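Local coordinates for putative uncharacterized protein (Wolbachia pipientis, PDB 3F4S), which probably forms disulfide bonds in substrate proteins, acting as a DsbA-type thiol oxidoreductase with a thioredoxin fold, at residues Ala92-Cys97 with Phe105-Ala110; His96-Gln101 with Ala134-Lys139; Phe112-Ser117 with Leu126-Arg131. The protein carries 1 engineered substitution. One frame throughout, in Å; residues are numbered along the deposited sequence.

In the fold
Following the chain, helix 86-94 leads into a turn that carries Cys97, and helix 101-113 then comes back alongside it. Contact 1 closes this short connection, with seven residues between its segments. Contact 2 starts from the same turn, sharing His96 and Cys97 with contact 1, but closes a much longer loop by meeting the end of helix 127-135. Contact 3 lies nested inside that loop, where the end of helix 101-113 and the residues after it meet the start of helix 127-135. Contacts 1 and 3 are in series. All three fall between strands 75-81 and 174-179, in the helical insertion of the DsbA fold: contacts 1 and 3 tie consecutive helices, contact 2 the Cys97 turn to helix 127-135.

Contact 1 (Ala92-Cys97 with Phe105-Ala110); sequences AMLSHC and FNFNKA
Ser95 and Phe107 mark the closest backbone approach, with CA 6.4 Å from CA, where the C-terminal part of helix 86-94 and the residues running on from it meet helix 101-113. Phe107, the most covered residue of the contact, fills the gap between them. Its CB is directed at the other segment and CG is anti to the backbone N (chi1 171°), which projects the ring across the gap. Ser95 closes on one part of the ring: its CB is 3.5 Å from Phe107 CD2, in an oblique approach. Leu94 takes the far end, with CD2 3.7 Å from Phe107 CE1 and CB 3.8 Å from Phe107 CZ, while its carbonyl carbon sits over a ring face. The two side chains, Leu94 and Phe107, cross at about a right angle, and Tyr98 stacks on the same phenyl ring.

Asn108 adds a small van der Waals contact through its amide oxygen. Its CB does not aim at the other segment, but the amide swings nearer and brings OD1 to 3.6 Å from Ser95 CB. The hydroxyl of Ser95 is occupied within its own segment and beyond: OG donates to Ala92 O at 2.6 Å, meeting it at a C=O...O angle of 138° with a tilt of 21° from the carbonyl plane. A second bond joins OG to His81 NE2, so this buried serine links its segment to strand 75-81. The aromatic ring wedged between consecutive helices thus belongs to the core of the helical insertion that DsbA proteins carry in their thioredoxin fold, here beside its Cys97-Cys146 disulfide, where Leu94 also touches Phe143 and Cys146 of helix 140-147.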
ATOM      1  N   ALA A  92      -6.361  -8.834   1.964  1.00 15.11           N
ATOM      2  CA  ALA A  92      -6.538  -7.453   2.403  1.00 16.47           C
ATOM      3  C   ALA A  92      -7.341  -7.394   3.704  1.00 18.63           C
ATOM      4  O   ALA A  92      -7.029  -6.614   4.604  1.00 18.49           O
ATOM      5  CB  ALA A  92      -7.218  -6.625   1.311  1.00 15.40           C
ATOM      6  N   MET A  93      -8.383  -8.212   3.802  1.00 17.97           N
ATOM      7  CA  MET A  93      -9.160  -8.289   5.039  1.00 17.02           C
ATOM      8  C   MET A  93      -8.286  -8.758   6.201  1.00 18.76           C
ATOM      9  O   MET A  93      -8.341  -8.198   7.299  1.00 18.35           O
ATOM     10  CB  MET A  93     -10.360  -9.225   4.850  1.00 16.60           C
ATOM     11  CG  MET A  93     -11.419  -8.666   3.878  1.00 17.46           C
ATOM     12  SD  MET A  93     -12.655  -9.880   3.395  1.00 19.77           S
ATOM     13  CE  MET A  93     -13.405 -10.267   4.981  1.00 20.70           C
ATOM     14  N   LEU A  94      -7.479  -9.787   5.957  1.00 18.66           N
ATOM     15  CA  LEU A  94      -6.628 -10.335   7.007  1.00 17.89           C
ATOM     16  C   LEU A  94      -5.618  -9.307   7.524  1.00 17.99           C
ATOM     17  O   LEU A  94      -5.255  -9.332   8.698  1.00 17.87           O
ATOM     18  CB  LEU A  94      -5.919 -11.605   6.533  1.00 17.69           C
ATOM     19  CG  LEU A  94      -5.110 -12.383   7.572  1.00 16.83           C
ATOM     20  CD1 LEU A  94      -5.949 -12.672   8.820  1.00 20.33           C
ATOM     21  CD2 LEU A  94      -4.559 -13.663   6.965  1.00 17.80           C
ATOM     22  N   SER A  95      -5.176  -8.399   6.656  1.00 17.60           N
ATOM     23  CA  SER A  95      -4.198  -7.390   7.063  1.00 18.20           C
ATOM     24  C   SER A  95      -4.707  -6.551   8.232  1.00 19.83           C
ATOM     25  O   SER A  95      -3.920  -5.988   8.990  1.00 19.16           O
ATOM     26  CB  SER A  95      -3.803  -6.488   5.888  1.00 16.81           C
ATOM     27  OG  SER A  95      -4.826  -5.547   5.604  1.00 17.92           O
ATOM     28  N   HIS A  96      -6.025  -6.481   8.389  1.00 20.02           N
ATOM     29  CA  HIS A  96      -6.604  -5.705   9.480  1.00 22.59           C
ATOM     30  C   HIS A  96      -6.473  -6.378  10.841  1.00 23.34           C
ATOM     31  O   HIS A  96      -6.794  -5.776  11.868  1.00 26.32           O
ATOM     32  CB  HIS A  96      -8.061  -5.378   9.163  1.00 24.51           C
ATOM     33  CG  HIS A  96      -8.213  -4.332   8.108  1.00 32.52           C
ATOM     34  ND1 HIS A  96      -8.684  -3.064   8.378  1.00 38.87           N
ATOM     35  CD2 HIS A  96      -7.921  -4.353   6.785  1.00 32.85           C
ATOM     36  CE1 HIS A  96      -8.694  -2.356   7.263  1.00 39.58           C
ATOM     37  NE2 HIS A  96      -8.230  -3.113   6.284  1.00 37.73           N
ATOM     38  N   CYS A  97      -6.000  -7.620  10.852  1.00 22.44           N
ATOM     39  CA  CYS A  97      -5.638  -8.300  12.102  1.00 21.79           C
ATOM     40  C   CYS A  97      -4.290  -7.802  12.645  1.00 23.80           C
ATOM     41  O   CYS A  97      -3.860  -8.215  13.717  1.00 28.30           O
ATOM     42  CB  CYS A  97      -5.567  -9.821  11.891  1.00 25.65           C
ATOM     43  SG  CYS A  97      -6.951 -10.797  12.549  1.00 27.93           S
ATOM     44  N   PHE A 105       2.578  -3.497   7.723  1.00 23.66           N
ATOM     45  CA  PHE A 105       3.481  -3.478   6.581  1.00 21.88           C
ATOM     46  C   PHE A 105       4.119  -4.850   6.358  1.00 21.04           C
ATOM     47  O   PHE A 105       4.202  -5.324   5.222  1.00 19.46           O
ATOM     48  CB  PHE A 105       4.568  -2.412   6.767  1.00 24.52           C
ATOM     49  CG  PHE A 105       5.650  -2.470   5.719  1.00 27.07           C
ATOM     50  CD1 PHE A 105       5.412  -1.994   4.439  1.00 28.17           C
ATOM     51  CD2 PHE A 105       6.896  -3.012   6.009  1.00 28.90           C
ATOM     52  CE1 PHE A 105       6.400  -2.054   3.460  1.00 28.42           C
ATOM     53  CE2 PHE A 105       7.894  -3.069   5.039  1.00 28.76           C
ATOM     54  CZ  PHE A 105       7.643  -2.590   3.760  1.00 28.05           C
ATOM     55  N   ASN A 106       4.547  -5.492   7.446  1.00 20.52           N
ATOM     56  CA  ASN A 106       5.204  -6.797   7.354  1.00 21.50           C
ATOM     57  C   ASN A 106       4.259  -7.893   6.876  1.00 19.81           C
ATOM     58  O   ASN A 106       4.677  -8.830   6.192  1.00 20.72           O
ATOM     59  CB  ASN A 106       5.865  -7.186   8.681  1.00 24.60           C
ATOM     60  CG  ASN A 106       7.216  -6.525   8.867  1.00 28.54           C
ATOM     61  OD1 ASN A 106       7.836  -6.083   7.903  1.00 29.02           O
ATOM     62  ND2 ASN A 106       7.678  -6.448  10.111  1.00 31.63           N
ATOM     63  N   PHE A 107       2.984  -7.779   7.230  1.00 18.90           N
ATOM     64  CA  PHE A 107       2.014  -8.731   6.724  1.00 17.17           C
ATOM     65  C   PHE A 107       1.877  -8.593   5.202  1.00 15.81           C
ATOM     66  O   PHE A 107       1.976  -9.582   4.460  1.00 14.80           O
ATOM     67  CB  PHE A 107       0.639  -8.577   7.389  1.00 17.15           C
ATOM     68  CG  PHE A 107      -0.425  -9.401   6.717  1.00 16.86           C
ATOM     69  CD1 PHE A 107      -0.591 -10.743   7.048  1.00 19.11           C
ATOM     70  CD2 PHE A 107      -1.203  -8.860   5.698  1.00 17.36           C
ATOM     71  CE1 PHE A 107      -1.549 -11.518   6.412  1.00 19.20           C
ATOM     72  CE2 PHE A 107      -2.160  -9.628   5.051  1.00 18.57           C
ATOM     73  CZ  PHE A 107      -2.335 -10.959   5.406  1.00 18.56           C
ATOM     74  N   ASN A 108       1.630  -7.374   4.735  1.00 16.72           N
ATOM     75  CA  ASN A 108       1.509  -7.156   3.295  1.00 16.48           C
ATOM     76  C   ASN A 108       2.764  -7.603   2.552  1.00 18.11           C
ATOM     77  O   ASN A 108       2.675  -8.229   1.492  1.00 16.77           O
ATOM     78  CB  ASN A 108       1.141  -5.705   2.978  1.00 17.89           C
ATOM     79  CG  ASN A 108      -0.253  -5.355   3.451  1.00 19.03           C
ATOM     80  OD1 ASN A 108      -1.158  -6.184   3.394  1.00 18.69           O
ATOM     81  ND2 ASN A 108      -0.428  -4.138   3.950  1.00 21.27           N
ATOM     82  N   LYS A 109       3.924  -7.289   3.129  1.00 17.43           N
ATOM     83  CA  LYS A 109       5.216  -7.707   2.583  1.00 17.45           C
ATOM     84  C   LYS A 109       5.298  -9.232   2.428  1.00 17.66           C
ATOM     85  O   LYS A 109       5.758  -9.747   1.399  1.00 16.41           O
ATOM     86  CB  LYS A 109       6.362  -7.203   3.466  1.00 20.10           C
ATOM     87  CG  LYS A 109       7.738  -7.609   2.958  1.00 22.68           C
ATOM     88  CD  LYS A 109       8.829  -6.777   3.612  1.00 28.48           C
ATOM     89  CE  LYS A 109       8.880  -7.035   5.102  1.00 33.42           C
ATOM     90  NZ  LYS A 109       9.622  -8.285   5.413  1.00 38.97           N
ATOM     91  N   ALA A 110       4.848  -9.949   3.452  1.00 16.20           N
ATOM     92  CA  ALA A 110       4.868 -11.410   3.423  1.00 16.31           C
ATOM     93  C   ALA A 110       3.953 -11.944   2.321  1.00 16.71           C
ATOM     94  O   ALA A 110       4.309 -12.890   1.619  1.00 16.57           O
ATOM     95  CB  ALA A 110       4.449 -11.982   4.769  1.00 17.91           C
TER

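Contact 2 (His96-Gln101 with Ala134-Lys139); sequences HCYEKQ and ALSNLK
A Schellman motif ends helix 127-135, and the turn it makes sets Ser136 and Leu138 against Tyr98 and the disulfide residue Cys97. The positive phi of Asn137 (59°) and its N bonded to Ala134 O at 3.0 Å are the evidence, together with the bond from Leu138 N to Ala133 O. The polar link is a 2.7 Å hydrogen bond between Tyr98 OH and Ser136 OG, in which either hydroxyl could donate. Ser136 OG arrives at the edge of the tyrosine ring, near its plane; chi1 of 62° sets it between its backbone N and carbonyl carbon, from where it also bonds to Ile132 O and Ala133 O, which should hold it in place.

Leu138 brings the apolar half. Both its methyls, CD1 and CD2, lie 3.9 Å from Cys97 SG, the sulfur joined to Cys146. CD2 alone also reaches Tyr98, 4.1 Å from CZ and oblique to the ring. Both methyls of Leu138 thus pack on the Cys97 half of the second disulfide of this DsbA relative, the one separate from the thioredoxin-type CxxC pair Cys51-Cys54, within the helical insertion.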
ATOM      1  N   HIS A  96      -6.025  -6.481   8.389  1.00 20.02           N
ATOM      2  CA  HIS A  96      -6.604  -5.705   9.480  1.00 22.59           C
ATOM      3  C   HIS A  96      -6.473  -6.378  10.841  1.00 23.34           C
ATOM      4  O   HIS A  96      -6.794  -5.776  11.868  1.00 26.32           O
ATOM      5  CB  HIS A  96      -8.061  -5.378   9.163  1.00 24.51           C
ATOM      6  CG  HIS A  96      -8.213  -4.332   8.108  1.00 32.52           C
ATOM      7  ND1 HIS A  96      -8.684  -3.064   8.378  1.00 38.87           N
ATOM      8  CD2 HIS A  96      -7.921  -4.353   6.785  1.00 32.85           C
ATOM      9  CE1 HIS A  96      -8.694  -2.356   7.263  1.00 39.58           C
ATOM     10  NE2 HIS A  96      -8.230  -3.113   6.284  1.00 37.73           N
ATOM     11  N   CYS A  97      -6.000  -7.620  10.852  1.00 22.44           N
ATOM     12  CA  CYS A  97      -5.638  -8.300  12.102  1.00 21.79           C
ATOM     13  C   CYS A  97      -4.290  -7.802  12.645  1.00 23.80           C
ATOM     14  O   CYS A  97      -3.860  -8.215  13.717  1.00 28.30           O
ATOM     15  CB  CYS A  97      -5.567  -9.821  11.891  1.00 25.65           C
ATOM     16  SG  CYS A  97      -6.951 -10.797  12.549  1.00 27.93           S
ATOM     17  N   TYR A  98      -3.621  -6.937  11.885  1.00 24.55           N
ATOM     18  CA  TYR A  98      -2.295  -6.431  12.252  1.00 24.19           C
ATOM     19  C   TYR A  98      -2.342  -4.926  12.510  1.00 27.51           C
ATOM     20  O   TYR A  98      -2.414  -4.124  11.577  1.00 30.29           O
ATOM     21  CB  TYR A  98      -1.273  -6.785  11.167  1.00 24.16           C
ATOM     22  CG  TYR A  98      -1.169  -8.278  10.967  1.00 23.35           C
ATOM     23  CD1 TYR A  98      -0.177  -9.019  11.594  1.00 24.44           C
ATOM     24  CD2 TYR A  98      -2.089  -8.955  10.182  1.00 23.42           C
ATOM     25  CE1 TYR A  98      -0.100 -10.394  11.430  1.00 24.24           C
ATOM     26  CE2 TYR A  98      -2.018 -10.319  10.013  1.00 20.73           C
ATOM     27  CZ  TYR A  98      -1.026 -11.034  10.637  1.00 21.42           C
ATOM     28  OH  TYR A  98      -0.959 -12.394  10.456  1.00 23.14           O
ATOM     29  N   GLU A  99      -2.300  -4.552  13.784  1.00 29.32           N
ATOM     30  CA  GLU A  99      -2.579  -3.176  14.194  1.00 32.97           C
ATOM     31  C   GLU A  99      -1.368  -2.242  14.140  1.00 34.50           C
ATOM     32  O   GLU A  99      -1.472  -1.120  13.639  1.00 37.89           O
ATOM     33  CB  GLU A  99      -3.199  -3.152  15.596  1.00 34.36           C
ATOM     34  N   LYS A 100      -0.231  -2.695  14.664  1.00 32.78           N
ATOM     35  CA  LYS A 100       0.972  -1.871  14.715  1.00 34.41           C
ATOM     36  C   LYS A 100       1.490  -1.610  13.304  1.00 33.62           C
ATOM     37  O   LYS A 100       1.399  -2.477  12.439  1.00 32.33           O
ATOM     38  CB  LYS A 100       2.058  -2.548  15.560  1.00 34.82           C
ATOM     39  CG  LYS A 100       1.691  -2.752  17.022  1.00 37.08           C
ATOM     40  N   GLN A 101       2.040  -0.423  13.074  1.00 33.19           N
ATOM     41  CA  GLN A 101       2.425  -0.032  11.720  1.00 34.55           C
ATOM     42  C   GLN A 101       3.424  -1.003  11.082  1.00 32.39           C
ATOM     43  O   GLN A 101       3.281  -1.363   9.912  1.00 31.00           O
ATOM     44  CB  GLN A 101       2.925   1.424  11.674  1.00 37.74           C
ATOM     45  CG  GLN A 101       4.434   1.612  11.736  0.50 39.49           C
ATOM     46  CD  GLN A 101       4.852   3.050  11.452  0.50 40.19           C
ATOM     47  OE1 GLN A 101       5.993   3.317  11.074  0.50 40.38           O
ATOM     48  NE2 GLN A 101       3.921   3.981  11.625  0.50 40.55           N
ATOM     49  N   ALA A 134       0.075 -18.346  10.887  1.00 17.86           N
ATOM     50  CA  ALA A 134       0.794 -19.167  11.853  1.00 20.22           C
ATOM     51  C   ALA A 134       2.185 -18.594  12.140  1.00 18.92           C
ATOM     52  O   ALA A 134       2.605 -18.491  13.295  1.00 19.57           O
ATOM     53  CB  ALA A 134       0.890 -20.606  11.372  1.00 19.82           C
ATOM     54  N   LEU A 135       2.894 -18.210  11.082  1.00 18.82           N
ATOM     55  CA  LEU A 135       4.239 -17.670  11.234  1.00 18.75           C
ATOM     56  C   LEU A 135       4.243 -16.382  12.051  1.00 19.72           C
ATOM     57  O   LEU A 135       5.255 -16.031  12.659  1.00 20.74           O
ATOM     58  CB  LEU A 135       4.897 -17.451   9.867  1.00 19.10           C
ATOM     59  CG  LEU A 135       5.338 -18.712   9.115  1.00 19.93           C
ATOM     60  CD1 LEU A 135       5.744 -18.375   7.672  1.00 20.97           C
ATOM     61  CD2 LEU A 135       6.476 -19.428   9.851  1.00 21.10           C
ATOM     62  N   SER A 136       3.111 -15.680  12.068  1.00 19.89           N
ATOM     63  CA  SER A 136       3.013 -14.432  12.823  1.00 21.13           C
ATOM     64  C   SER A 136       2.294 -14.615  14.159  1.00 22.75           C
ATOM     65  O   SER A 136       1.946 -13.635  14.816  1.00 25.35           O
ATOM     66  CB  SER A 136       2.317 -13.346  11.996  1.00 22.45           C
ATOM     67  OG  SER A 136       0.997 -13.728  11.675  1.00 25.43           O
ATOM     68  N   ASN A 137       2.090 -15.867  14.563  1.00 21.57           N
ATOM     69  CA  ASN A 137       1.460 -16.164  15.846  1.00 21.33           C
ATOM     70  C   ASN A 137       0.052 -15.585  16.009  1.00 24.97           C
ATOM     71  O   ASN A 137      -0.377 -15.284  17.124  1.00 29.20           O
ATOM     72  CB  ASN A 137       2.366 -15.709  16.998  1.00 22.11           C
ATOM     73  CG  ASN A 137       3.781 -16.209  16.834  1.00 20.69           C
ATOM     74  OD1 ASN A 137       4.730 -15.428  16.704  1.00 24.26           O
ATOM     75  ND2 ASN A 137       3.927 -17.517  16.794  1.00 16.99           N
ATOM     76  N   LEU A 138      -0.652 -15.429  14.893  1.00 24.87           N
ATOM     77  CA  LEU A 138      -2.046 -15.016  14.914  1.00 25.64           C
ATOM     78  C   LEU A 138      -2.898 -16.234  15.254  1.00 27.33           C
ATOM     79  O   LEU A 138      -2.824 -17.257  14.577  1.00 30.21           O
ATOM     80  CB  LEU A 138      -2.447 -14.441  13.549  1.00 25.67           C
ATOM     81  CG  LEU A 138      -3.826 -13.785  13.437  1.00 27.52           C
ATOM     82  CD1 LEU A 138      -3.931 -12.569  14.355  1.00 27.88           C
ATOM     83  CD2 LEU A 138      -4.117 -13.392  11.991  1.00 25.96           C
ATOM     84  N   LYS A 139      -3.697 -16.135  16.309  1.00 29.22           N
ATOM     85  CA  LYS A 139      -4.497 -17.278  16.735  1.00 31.63           C
ATOM     86  C   LYS A 139      -5.627 -17.570  15.752  1.00 32.98           C
ATOM     87  O   LYS A 139      -6.108 -16.670  15.061  1.00 32.08           O
ATOM     88  CB  LYS A 139      -5.042 -17.073  18.149  1.00 32.73           C
ATOM     89  CG  LYS A 139      -4.020 -17.374  19.236  1.00 36.25           C
ATOM     90  CD  LYS A 139      -4.624 -17.276  20.623  1.00 39.86           C
ATOM     91  CE  LYS A 139      -5.647 -18.377  20.881  0.50 40.18           C
ATOM     92  NZ  LYS A 139      -6.063 -18.427  22.319  0.50 40.26           N
TER

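Contact 3 (Phe112-Ser117 with Leu126-Arg131); sequences FNSIDS and LTLLQR
Arg131 leaves helix 127-135 toward Ser114 and Ser117, its CB directed at their segment and its CG anti to the backbone N (chi1 178°). Bends at chi2 (-111°) and chi3 then turn the chain so that the guanidinium lies over Leu128, one turn earlier on the same helix: Leu128 CD1 is 3.3 Å from the guanidinium plane, beneath its centre. The flat group therefore rests on a methyl while its edge meets the serines.

At the tip the two nitrogens divide the partners. NH1 donates to Ser114 OG at 2.9 Å, though the N-H...O angle is only 134° and the oxygen is tilted from the guanidinium plane. NH2 gives a hydrogen bond of 2.9 Å to water 1, which makes a weak one to Ser114 OG, and it also sits 3.1 Å from Ser117 OG, an atom at the guanidinium edge. Ser114 has two conformers, so both bonds to its OG hold for one copy and are doubtful as permanent features.

In the helical insertion of this DsbA fold, the segments are the end of helix 101-113 with its following 3-10 turn and the start of helix 127-135, with eight residues between them. Beneath the polar tip, Leu128 packs on the turn: CD1 lies 3.6 Å from Ser114 CB and 4.2 Å from Ser117 CB, and CD2 is 3.5 Å from Ser114 O. That carbonyl also accepts the 3-10 bond from Ser117 N.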
ATOM      1  N   PHE A 112       3.005 -10.370  -0.507  1.00 15.43           N
ATOM      2  CA  PHE A 112       3.726 -10.095  -1.758  1.00 16.91           C
ATOM      3  C   PHE A 112       4.854 -11.117  -1.987  1.00 16.48           C
ATOM      4  O   PHE A 112       4.985 -11.684  -3.081  1.00 17.02           O
ATOM      5  CB  PHE A 112       4.354  -8.702  -1.742  1.00 16.44           C
ATOM      6  CG  PHE A 112       3.411  -7.573  -2.055  1.00 16.66           C
ATOM      7  CD1 PHE A 112       2.641  -7.567  -3.213  1.00 18.60           C
ATOM      8  CD2 PHE A 112       3.362  -6.471  -1.217  1.00 16.62           C
ATOM      9  CE1 PHE A 112       1.805  -6.480  -3.507  1.00 16.81           C
ATOM     10  CE2 PHE A 112       2.537  -5.386  -1.497  1.00 17.13           C
ATOM     11  CZ  PHE A 112       1.754  -5.390  -2.641  1.00 18.56           C
ATOM     12  N   ASN A 113       5.657 -11.344  -0.948  0.50 15.23           N
ATOM     13  CA  ASN A 113       6.814 -12.231  -1.032  0.50 16.12           C
ATOM     14  C   ASN A 113       6.448 -13.665  -1.372  0.50 14.84           C
ATOM     15  O   ASN A 113       7.252 -14.400  -1.939  0.50 15.57           O
ATOM     16  CB  ASN A 113       7.586 -12.230   0.291  0.50 16.84           C
ATOM     17  CG  ASN A 113       8.512 -11.048   0.420  0.50 21.82           C
ATOM     18  OD1 ASN A 113       8.817 -10.377  -0.564  0.50 25.90           O
ATOM     19  ND2 ASN A 113       8.971 -10.787   1.638  0.50 21.35           N
ATOM     20  N   SER A 114       5.235 -14.067  -1.017  0.70 13.86           N
ATOM     21  CA  SER A 114       4.853 -15.469  -1.132  0.70 15.63           C
ATOM     22  C   SER A 114       3.956 -15.745  -2.341  0.70 14.91           C
ATOM     23  O   SER A 114       3.323 -16.796  -2.426  0.70 15.87           O
ATOM     24  CB  SER A 114       4.174 -15.929   0.157  0.70 18.09           C
ATOM     25  OG  SER A 114       5.047 -15.762   1.263  0.70 19.58           O
ATOM     26  N   ILE A 115       3.928 -14.813  -3.286  1.00 14.64           N
ATOM     27  CA  ILE A 115       3.002 -14.903  -4.414  1.00 15.68           C
ATOM     28  C   ILE A 115       3.031 -16.261  -5.143  1.00 14.93           C
ATOM     29  O   ILE A 115       1.981 -16.756  -5.563  1.00 14.99           O
ATOM     30  CB  ILE A 115       3.215 -13.735  -5.420  1.00 16.00           C
ATOM     31  CG1 ILE A 115       2.092 -13.697  -6.463  1.00 15.21           C
ATOM     32  CG2 ILE A 115       4.576 -13.834  -6.084  1.00 15.74           C
ATOM     33  CD1 ILE A 115       2.092 -12.435  -7.291  1.00 17.24           C
ATOM     34  N   ASP A 116       4.213 -16.868  -5.281  1.00 15.97           N
ATOM     35  CA  ASP A 116       4.330 -18.173  -5.956  1.00 14.77           C
ATOM     36  C   ASP A 116       3.608 -19.302  -5.213  1.00 15.08           C
ATOM     37  O   ASP A 116       3.452 -20.406  -5.750  1.00 18.05           O
ATOM     38  CB  ASP A 116       5.794 -18.600  -6.132  1.00 16.70           C
ATOM     39  CG  ASP A 116       6.557 -17.754  -7.141  1.00 19.00           C
ATOM     40  OD1 ASP A 116       6.012 -16.773  -7.691  1.00 18.27           O
ATOM     41  OD2 ASP A 116       7.741 -18.079  -7.367  1.00 24.52           O
ATOM     42  N   SER A 117       3.192 -19.041  -3.976  1.00 15.17           N
ATOM     43  CA  SER A 117       2.665 -20.104  -3.125  1.00 16.79           C
ATOM     44  C   SER A 117       1.139 -20.196  -3.045  1.00 17.27           C
ATOM     45  O   SER A 117       0.614 -21.091  -2.380  1.00 17.24           O
ATOM     46  CB  SER A 117       3.247 -20.007  -1.714  1.00 16.99           C
ATOM     47  OG  SER A 117       4.635 -20.265  -1.715  1.00 20.40           O
ATOM     48  N   LEU A 126      -7.064 -20.754   0.731  1.00 16.94           N
ATOM     49  CA  LEU A 126      -6.348 -19.734   1.507  1.00 16.81           C
ATOM     50  C   LEU A 126      -5.246 -20.313   2.406  1.00 15.77           C
ATOM     51  O   LEU A 126      -4.831 -19.691   3.391  1.00 17.30           O
ATOM     52  CB  LEU A 126      -7.334 -18.897   2.332  1.00 16.86           C
ATOM     53  CG  LEU A 126      -8.430 -18.202   1.511  1.00 18.75           C
ATOM     54  CD1 LEU A 126      -9.352 -17.384   2.415  1.00 20.54           C
ATOM     55  CD2 LEU A 126      -7.822 -17.325   0.418  1.00 18.57           C
ATOM     56  N   THR A 127      -4.749 -21.491   2.053  1.00 15.46           N
ATOM     57  CA  THR A 127      -3.649 -22.111   2.805  1.00 16.96           C
ATOM     58  C   THR A 127      -2.482 -21.135   3.015  1.00 16.64           C
ATOM     59  O   THR A 127      -1.873 -21.092   4.082  1.00 17.54           O
ATOM     60  CB  THR A 127      -3.135 -23.374   2.091  1.00 18.91           C
ATOM     61  OG1 THR A 127      -4.179 -24.349   2.033  1.00 21.32           O
ATOM     62  CG2 THR A 127      -1.941 -23.974   2.833  1.00 21.00           C
ATOM     63  N   LEU A 128      -2.167 -20.343   1.996  1.00 16.55           N
ATOM     64  CA  LEU A 128      -1.060 -19.397   2.124  1.00 17.14           C
ATOM     65  C   LEU A 128      -1.295 -18.443   3.294  1.00 17.46           C
ATOM     66  O   LEU A 128      -0.378 -18.163   4.071  1.00 16.88           O
ATOM     67  CB  LEU A 128      -0.841 -18.601   0.829  1.00 17.41           C
ATOM     68  CG  LEU A 128       0.197 -17.475   0.952  1.00 16.22           C
ATOM     69  CD1 LEU A 128       1.537 -17.991   1.510  1.00 17.92           C
ATOM     70  CD2 LEU A 128       0.427 -16.799  -0.402  1.00 18.18           C
ATOM     71  N   LEU A 129      -2.519 -17.935   3.417  1.00 15.97           N
ATOM     72  CA  LEU A 129      -2.834 -17.040   4.529  1.00 14.32           C
ATOM     73  C   LEU A 129      -2.775 -17.769   5.880  1.00 15.85           C
ATOM     74  O   LEU A 129      -2.379 -17.180   6.877  1.00 17.52           O
ATOM     75  CB  LEU A 129      -4.193 -16.347   4.330  1.00 14.80           C
ATOM     76  CG  LEU A 129      -4.336 -15.474   3.073  1.00 16.03           C
ATOM     77  CD1 LEU A 129      -5.679 -14.746   3.056  1.00 16.61           C
ATOM     78  CD2 LEU A 129      -3.186 -14.483   2.937  1.00 17.64           C
ATOM     79  N   GLN A 130      -3.180 -19.036   5.919  1.00 17.24           N
ATOM     80  CA  GLN A 130      -3.045 -19.830   7.144  1.00 18.16           C
ATOM     81  C   GLN A 130      -1.576 -19.929   7.541  1.00 17.78           C
ATOM     82  O   GLN A 130      -1.237 -19.843   8.721  1.00 19.04           O
ATOM     83  CB  GLN A 130      -3.616 -21.241   6.973  1.00 18.79           C
ATOM     84  CG  GLN A 130      -5.095 -21.300   6.627  1.00 20.02           C
ATOM     85  CD  GLN A 130      -5.603 -22.726   6.457  1.00 25.55           C
ATOM     86  OE1 GLN A 130      -4.883 -23.696   6.710  1.00 29.68           O
ATOM     87  NE2 GLN A 130      -6.854 -22.858   6.043  1.00 27.30           N
ATOM     88  N   ARG A 131      -0.707 -20.107   6.550  1.00 16.98           N
ATOM     89  CA  ARG A 131       0.721 -20.218   6.811  1.00 18.25           C
ATOM     90  C   ARG A 131       1.280 -18.903   7.348  1.00 16.10           C
ATOM     91  O   ARG A 131       2.015 -18.873   8.342  1.00 17.54           O
ATOM     92  CB  ARG A 131       1.471 -20.656   5.551  1.00 17.81           C
ATOM     93  CG  ARG A 131       2.987 -20.747   5.740  1.00 17.94           C
ATOM     94  CD  ARG A 131       3.693 -19.659   4.960  1.00 20.30           C
ATOM     95  NE  ARG A 131       3.820 -20.029   3.551  1.00 21.29           N
ATOM     96  CZ  ARG A 131       4.441 -19.302   2.631  1.00 27.63           C
ATOM     97  NH1 ARG A 131       4.986 -18.130   2.941  1.00 30.01           N
ATOM     98  NH2 ARG A 131       4.512 -19.750   1.390  1.00 31.69           N
TER
HETATM   99  O   HOH W   1       6.844 -18.408   0.246  1.00 29.20           O